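Acyl-coenzyme A thioesterase PaaI (Escherichia coli, PDB 2FS2) hydrolyses phenylacetyl-CoA thioesters, preferring those with ring hydroxyls, as a homotetrameric hot dog-fold enzyme of phenylacetate degradation. Local coordinates at residues L23-I28 and F58-T63; E32-V37 and T96-V101; Y111-V116 and A124-K129. All blocks are in the same frame, centred on the assembly; numbering follows the deposited sequence.

Contact 1. Residues L23-I28 and F58-T63; sequences LGIDII and FSLADT
Ile25 drives its side chain into the face that Ser59, Leu60 and Thr63 offer on helix 54-70, the central helix of the hot dog fold, round which the antiparallel sheet curls. The contact illustrates how one branched residue just before strand 26-31 can meet successive turns of a buried helix. CG1 of Ile25 stands anti to its carbonyl carbon (chi1 -57°) and the chain then runs on extended, which carries CD1 down to the helix surface. There CD1 lies 3.7 Å from Thr63 OG1 and 4.0 Å from Leu60 CD1, the leucine crossing the isoleucine obliquely. The second branch is used as well: Ile25 CG2 comes 4.0 Å from Thr63 CG2, so isoleucine and threonine meet tip to tip through both of their arms. Leu60 turns its other methyl to Ile115 of the sheet, and Met39 packs against Ile25, which leaves this side buried.

The other side is looser. Leu23 reaches the helix through one methyl, with CD1 3.9 Å from Ser59 CB, and remains partly exposed. Gly24, whose positive phi ends helix 18-22 in a Schellman motif, is exposed, and from Asp26 onward the strand draws away from the helix. Ser59 OG bonds back to Gly55 O and so plays no polar part in the contact.

With a valine in place of Thr63 the hydroxyl is gone, and Ser59 O would probably be held by the backbone N of that residue alone, from one face of its plane. As it stands, that oxygen is gripped twice: Thr63 N bonds to Ser59 O at 2.9 Å from one face of the carbonyl plane, and Thr63 OG1 bonds to Ser59 O at 2.7 Å from the opposite face.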
# COMPACT_ATOMS: atom_id res chain seq x y z
N LEU B 23 -25.83 -6.02 -2.06
CA LEU B 23 -24.99 -6.96 -1.34
C LEU B 23 -25.49 -7.34 0.08
O LEU B 23 -24.80 -8.14 0.74
CB LEU B 23 -23.60 -6.41 -1.23
CG LEU B 23 -22.84 -6.41 -2.53
CD1 LEU B 23 -21.81 -5.26 -2.35
CD2 LEU B 23 -22.11 -7.70 -2.67
N GLY B 24 -26.66 -6.78 0.52
CA GLY B 24 -27.21 -7.00 1.84
C GLY B 24 -26.42 -6.34 2.97
O GLY B 24 -26.38 -6.85 4.08
N ILE B 25 -25.75 -5.23 2.71
CA ILE B 25 -25.02 -4.55 3.78
C ILE B 25 -26.01 -3.79 4.67
O ILE B 25 -26.88 -3.09 4.16
CB ILE B 25 -23.86 -3.65 3.18
CG1 ILE B 25 -22.99 -4.54 2.37
CG2 ILE B 25 -22.96 -3.06 4.22
CD1 ILE B 25 -21.85 -3.90 1.73
N ASP B 26 -25.90 -4.00 5.98
CA ASP B 26 -26.62 -3.24 6.93
C ASP B 26 -25.70 -2.35 7.78
O ASP B 26 -24.58 -2.75 8.11
CB ASP B 26 -27.32 -4.21 7.83
CG ASP B 26 -28.41 -5.00 7.09
OD1 ASP B 26 -29.34 -4.34 6.55
OD2 ASP B 26 -28.41 -6.28 6.99
N ILE B 27 -26.16 -1.16 8.16
CA ILE B 27 -25.36 -0.39 9.07
C ILE B 27 -25.83 -0.59 10.45
O ILE B 27 -27.00 -0.43 10.71
CB ILE B 27 -25.44 1.09 8.83
CG1 ILE B 27 -25.12 1.39 7.41
CG2 ILE B 27 -24.39 1.79 9.69
CD1 ILE B 27 -26.07 2.47 6.93
N ILE B 28 -24.90 -0.87 11.35
CA ILE B 28 -25.21 -1.16 12.77
C ILE B 28 -24.59 -0.21 13.74
O ILE B 28 -25.00 -0.16 14.89
CB ILE B 28 -24.89 -2.67 13.17
CG1 ILE B 28 -23.38 -2.92 13.18
CG2 ILE B 28 -25.59 -3.60 12.12
CD1 ILE B 28 -22.99 -4.40 13.82
N PHE B 58 -13.74 -6.33 -0.85
CA PHE B 58 -13.34 -4.95 -1.08
C PHE B 58 -14.59 -4.06 -0.93
O PHE B 58 -14.55 -3.02 -0.32
CB PHE B 58 -12.68 -4.75 -2.47
CG PHE B 58 -12.35 -3.30 -2.78
CD1 PHE B 58 -11.15 -2.77 -2.43
CD2 PHE B 58 -13.27 -2.45 -3.34
CE1 PHE B 58 -10.88 -1.41 -2.64
CE2 PHE B 58 -13.00 -1.09 -3.55
CZ PHE B 58 -11.81 -0.59 -3.22
N SER B 59 -15.73 -4.49 -1.42
CA SER B 59 -16.92 -3.62 -1.42
C SER B 59 -17.48 -3.41 -0.06
O SER B 59 -17.98 -2.28 0.26
CB SER B 59 -18.03 -4.19 -2.27
OG SER B 59 -17.58 -4.24 -3.59
N LEU B 60 -17.35 -4.43 0.78
CA LEU B 60 -17.75 -4.28 2.11
C LEU B 60 -16.86 -3.29 2.85
O LEU B 60 -17.33 -2.52 3.69
CB LEU B 60 -17.71 -5.66 2.80
CG LEU B 60 -17.99 -5.73 4.31
CD1 LEU B 60 -19.42 -5.20 4.65
CD2 LEU B 60 -17.87 -7.20 4.80
N ALA B 61 -15.53 -3.38 2.62
CA ALA B 61 -14.61 -2.51 3.34
C ALA B 61 -14.83 -1.04 2.89
O ALA B 61 -14.79 -0.12 3.70
CB ALA B 61 -13.11 -2.97 3.11
N ASP B 62 -15.16 -0.86 1.65
CA ASP B 62 -15.23 0.43 0.99
C ASP B 62 -16.52 1.04 1.41
O ASP B 62 -16.64 2.26 1.48
CB ASP B 62 -15.26 0.17 -0.53
CG ASP B 62 -15.22 1.46 -1.38
OD1 ASP B 62 -14.59 2.49 -0.96
OD2 ASP B 62 -15.74 1.51 -2.52
N THR B 63 -17.50 0.20 1.73
CA THR B 63 -18.73 0.74 2.27
C THR B 63 -18.55 1.25 3.71
O THR B 63 -19.07 2.33 4.05
CB THR B 63 -19.82 -0.35 2.24
OG1 THR B 63 -20.06 -0.73 0.89
CG2 THR B 63 -21.12 0.19 2.66

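Contact 2. Residues E32-V37 and T96-V101; sequences EGFAVV and TATAQV
Phe34 pairs with Gln100, and Ala35 with Ala99, where strands 34-40 and 94-101 run antiparallel in the curved sheet of the hot dog fold. The short segments are nearly straight antiparallel partners, at 175°, and five backbone hydrogen bonds join them from Gly33-Val101 to Val37-Ala97. The Phe34 side chain shows how one residue can span several positions of its neighbour strand. Its CB lies 4.2 Å from Ala99 O, CG is about as far, and CD1 comes closer, 3.5 Å from the same Ala99 O. Near the ring plane, Gln100 CG borders this edge at CD1. Farther out, CE1 of Phe34 touches Thr98 CG2 at 3.6 Å, and CZ is 4.0 Å from that methyl of Thr98, which approaches the ring obliquely. On the other face Ala35, Val37, Ala97 and Ala99 are buried, with Val37 and Ala99 against Ala64 of the central helix. Gly33 has positive phi, and a CB there would collide with Val101 CG1. Val36, paired with Thr98 on the same face as Phe34, presses CG1 unusually close to Thr96 CG2, 3.5 Å away.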
# COMPACT_ATOMS: atom_id res chain seq x y z
N GLU B 32 -18.94 9.93 14.88
CA GLU B 32 -18.20 10.79 13.95
C GLU B 32 -16.87 10.06 13.62
O GLU B 32 -16.21 9.70 14.54
CB GLU B 32 -17.85 12.02 14.73
CG GLU B 32 -16.93 12.90 13.93
CD GLU B 32 -16.77 14.29 14.59
OE1 GLU B 32 -16.41 14.25 15.80
OE2 GLU B 32 -17.04 15.39 13.92
N GLY B 33 -16.50 9.86 12.36
CA GLY B 33 -15.26 9.16 12.02
C GLY B 33 -15.37 7.63 12.26
O GLY B 33 -14.31 6.96 12.44
N PHE B 34 -16.58 7.04 12.29
CA PHE B 34 -16.66 5.68 12.79
C PHE B 34 -17.89 5.05 12.22
O PHE B 34 -18.99 5.65 12.38
CB PHE B 34 -16.70 5.63 14.32
CG PHE B 34 -16.84 4.22 14.91
CD1 PHE B 34 -15.67 3.37 15.06
CD2 PHE B 34 -18.09 3.74 15.32
CE1 PHE B 34 -15.84 2.01 15.60
CE2 PHE B 34 -18.24 2.40 15.82
CZ PHE B 34 -17.09 1.53 15.99
N ALA B 35 -17.77 3.81 11.68
CA ALA B 35 -18.96 3.09 11.13
C ALA B 35 -18.70 1.58 11.19
O ALA B 35 -17.55 1.17 11.02
CB ALA B 35 -19.19 3.48 9.63
N VAL B 36 -19.74 0.78 11.38
CA VAL B 36 -19.68 -0.67 11.50
C VAL B 36 -20.80 -1.13 10.62
O VAL B 36 -21.96 -0.60 10.72
CB VAL B 36 -19.89 -1.19 12.95
CG1 VAL B 36 -19.91 -2.72 13.02
CG2 VAL B 36 -18.84 -0.73 13.90
N VAL B 37 -20.51 -2.03 9.69
CA VAL B 37 -21.50 -2.48 8.79
C VAL B 37 -21.31 -3.97 8.77
O VAL B 37 -20.29 -4.51 9.21
CB VAL B 37 -21.38 -1.84 7.33
CG1 VAL B 37 -21.68 -0.30 7.35
CG2 VAL B 37 -19.89 -2.10 6.72
N THR B 96 -18.34 -8.45 9.61
CA THR B 96 -18.53 -7.14 10.18
C THR B 96 -17.27 -6.31 9.82
O THR B 96 -16.15 -6.74 10.09
CB THR B 96 -18.71 -7.30 11.70
OG1 THR B 96 -19.76 -8.27 11.96
CG2 THR B 96 -19.32 -6.07 12.31
N ALA B 97 -17.48 -5.19 9.16
CA ALA B 97 -16.40 -4.23 8.79
C ALA B 97 -16.56 -3.00 9.69
O ALA B 97 -17.68 -2.42 9.78
CB ALA B 97 -16.47 -3.84 7.26
N THR B 98 -15.49 -2.67 10.42
CA THR B 98 -15.45 -1.53 11.27
C THR B 98 -14.42 -0.58 10.72
O THR B 98 -13.27 -0.96 10.54
CB THR B 98 -14.99 -1.96 12.57
OG1 THR B 98 -15.99 -2.84 13.17
CG2 THR B 98 -14.92 -0.84 13.61
N ALA B 99 -14.82 0.68 10.55
CA ALA B 99 -13.94 1.67 9.99
C ALA B 99 -13.72 2.73 11.04
O ALA B 99 -14.65 3.16 11.67
CB ALA B 99 -14.63 2.22 8.78
N GLN B 100 -12.49 3.18 11.27
CA GLN B 100 -12.17 4.12 12.33
C GLN B 100 -11.24 5.17 11.69
O GLN B 100 -10.28 4.78 11.02
CB GLN B 100 -11.16 3.46 13.23
CG GLN B 100 -11.58 2.71 14.28
CD GLN B 100 -10.38 2.01 14.89
OE1 GLN B 100 -9.54 2.64 15.53
NE2 GLN B 100 -10.29 0.73 14.68
N VAL B 101 -11.50 6.44 11.92
CA VAL B 101 -10.62 7.54 11.47
C VAL B 101 -9.26 7.43 12.26
O VAL B 101 -9.24 7.18 13.47
CB VAL B 101 -11.32 8.92 11.62
CG1 VAL B 101 -11.66 9.23 13.01
CG2 VAL B 101 -10.44 10.06 11.13

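Contact 3. Residues Y111-V116 and A124-K129; sequences YDIEIV and ALFRGK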
# COMPACT_ATOMS: atom_id res chain seq x y z
N TYR B 111 -8.31 6.32 7.13
CA TYR B 111 -9.34 5.48 7.85
C TYR B 111 -8.85 4.05 7.75
O TYR B 111 -8.44 3.61 6.67
CB TYR B 111 -10.67 5.55 7.12
CG TYR B 111 -11.37 6.93 7.38
CD1 TYR B 111 -10.87 8.07 6.75
CD2 TYR B 111 -12.41 7.06 8.30
CE1 TYR B 111 -11.38 9.37 7.05
CE2 TYR B 111 -12.96 8.38 8.65
CZ TYR B 111 -12.44 9.49 7.94
OH TYR B 111 -12.84 10.72 8.26
N ASP B 112 -8.94 3.36 8.87
CA ASP B 112 -8.54 1.95 8.98
C ASP B 112 -9.84 1.18 9.07
O ASP B 112 -10.68 1.56 9.87
CB ASP B 112 -7.85 1.74 10.26
CG ASP B 112 -6.35 2.01 10.15
OD1 ASP B 112 -5.97 2.50 9.05
OD2 ASP B 112 -5.47 1.74 11.03
N ILE B 113 -9.92 0.08 8.33
CA ILE B 113 -11.11 -0.73 8.36
C ILE B 113 -10.64 -2.17 8.70
O ILE B 113 -9.63 -2.68 8.18
CB ILE B 113 -11.82 -0.76 6.97
CG1 ILE B 113 -12.65 0.49 6.63
CG2 ILE B 113 -12.75 -2.02 6.85
CD1 ILE B 113 -11.81 1.85 6.46
N GLU B 114 -11.37 -2.86 9.55
CA GLU B 114 -11.07 -4.28 9.77
C GLU B 114 -12.34 -5.08 9.52
O GLU B 114 -13.39 -4.74 10.07
CB GLU B 114 -10.61 -4.45 11.21
CG GLU B 114 -10.39 -5.94 11.64
CD GLU B 114 -9.51 -6.09 12.88
OE1 GLU B 114 -9.35 -5.05 13.62
OE2 GLU B 114 -8.95 -7.23 13.14
N ILE B 115 -12.21 -6.21 8.83
CA ILE B 115 -13.31 -7.14 8.63
C ILE B 115 -13.08 -8.44 9.45
O ILE B 115 -12.04 -9.07 9.34
CB ILE B 115 -13.58 -7.48 7.09
CG1 ILE B 115 -13.78 -6.23 6.20
CG2 ILE B 115 -14.80 -8.47 6.93
CD1 ILE B 115 -14.05 -6.55 4.69
N VAL B 116 -14.08 -8.80 10.24
CA VAL B 116 -14.02 -9.85 11.23
C VAL B 116 -15.22 -10.73 10.96
O VAL B 116 -16.28 -10.21 10.55
CB VAL B 116 -14.10 -9.18 12.63
CG1 VAL B 116 -14.46 -10.12 13.67
CG2 VAL B 116 -12.69 -8.51 13.03
N ALA B 124 -9.76 -9.56 6.87
CA ALA B 124 -9.13 -8.60 6.00
C ALA B 124 -8.91 -7.26 6.75
O ALA B 124 -9.65 -6.92 7.72
CB ALA B 124 -10.00 -8.44 4.72
N LEU B 125 -7.89 -6.51 6.30
CA LEU B 125 -7.42 -5.22 6.94
C LEU B 125 -7.30 -4.29 5.77
O LEU B 125 -6.88 -4.70 4.69
CB LEU B 125 -6.04 -5.38 7.65
CG LEU B 125 -6.04 -6.21 8.91
CD1 LEU B 125 -4.71 -6.50 9.50
CD2 LEU B 125 -6.88 -5.54 10.07
N PHE B 126 -7.77 -3.06 5.91
CA PHE B 126 -7.78 -2.22 4.77
C PHE B 126 -7.42 -0.86 5.39
O PHE B 126 -7.67 -0.63 6.56
CB PHE B 126 -9.20 -2.27 4.31
CG PHE B 126 -9.61 -1.20 3.39
CD1 PHE B 126 -9.97 -1.53 2.05
CD2 PHE B 126 -9.76 0.09 3.83
CE1 PHE B 126 -10.40 -0.52 1.16
CE2 PHE B 126 -10.21 1.15 2.94
CZ PHE B 126 -10.54 0.84 1.62
N ARG B 127 -6.81 -0.00 4.59
CA ARG B 127 -6.48 1.32 5.05
C ARG B 127 -6.77 2.19 3.84
O ARG B 127 -6.37 1.92 2.72
CB ARG B 127 -5.01 1.45 5.55
CG ARG B 127 -4.61 2.95 5.76
CD ARG B 127 -3.48 3.28 6.73
NE ARG B 127 -3.70 2.66 8.04
CZ ARG B 127 -2.74 2.28 8.83
NH1 ARG B 127 -1.47 2.49 8.43
NH2 ARG B 127 -3.05 1.74 10.00
N GLY B 128 -7.53 3.24 4.06
CA GLY B 128 -8.03 3.99 2.93
C GLY B 128 -7.68 5.47 3.16
O GLY B 128 -7.71 5.98 4.26
N LYS B 129 -7.47 6.15 2.07
CA LYS B 129 -7.16 7.55 2.19
C LYS B 129 -8.31 8.29 1.49
O LYS B 129 -8.68 7.92 0.41
CB LYS B 129 -5.91 7.76 1.41
CG LYS B 129 -5.57 9.26 1.21
CD LYS B 129 -4.44 9.73 2.16
CE LYS B 129 -4.04 11.22 1.96
NZ LYS B 129 -4.37 11.68 0.48
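Tyr111 and Gly128, Ile113 and Phe126, and Ile115 and Ala124 are the hydrogen-bonded pairs of a beta hairpin whose two strands run antiparallel at 161°, their axes 4.7 Å apart. Five of the six backbone bonds are of ordinary length, such as Gly128 N to Tyr111 O at 2.8 Å, but Ala124 N to Ile115 O is weak at 3.4 Å.

Between these pairs, on the opposite face of the sheet, Asp112 and Arg127 lie alongside each other. The arginine bends at chi3 (-52°), which brings its guanidinium edge-on to the carboxylate, the two planes only 7° apart. The salt bridge is two-pronged: Arg127 NE meets Asp112 OD1 at 2.5 Å, a length too short to be taken literally, while Arg127 NH2 reaches the syn lone pair of Asp112 OD2 at 2.6 Å. Next to it the extended Glu114 chain lies beside Leu125, with CG 3.9 Å from Leu125 CD2. On the Phe126 face, Ile113 CD1 packs at 3.8 Å on Phe126 CD2, and the same ring leaves no room for a CB on Gly128.

The charged face is a tetramer interface, where Asp112 also bridges to Arg127 of the third subunit, Arg127 to Asp112 of that subunit, and Glu114 to its Arg102. The apolar face packs on helix 54-70 through Ala61 and Phe65, flanked by strand 94-101 beside Ile113 and by strand 76-85 beside Phe126.

Following the chain from the N terminus, strand 26-31 leads directly into strand 34-40, and the chain then enters helix 54-70, where contact 1 closes the first loop. Contact 2 opens at 32-37, before that closure, and ends at 96-101, so the two contacts cross: helix 54-70 lies in the chain between the two strands and packs on one face of their sheet. Contact 3 follows in series, a local hairpin with seven residues between its segments. All three reach the same sheet, contact 1 through strand 26-31 and the helix. Ile25 CG2 packs on Val37 CB between contacts 1 and 2, Gln100 N lies 2.8 Å from Asp112 O between contacts 2 and 3, and Ala61 meets Phe126 between contacts 1 and 3.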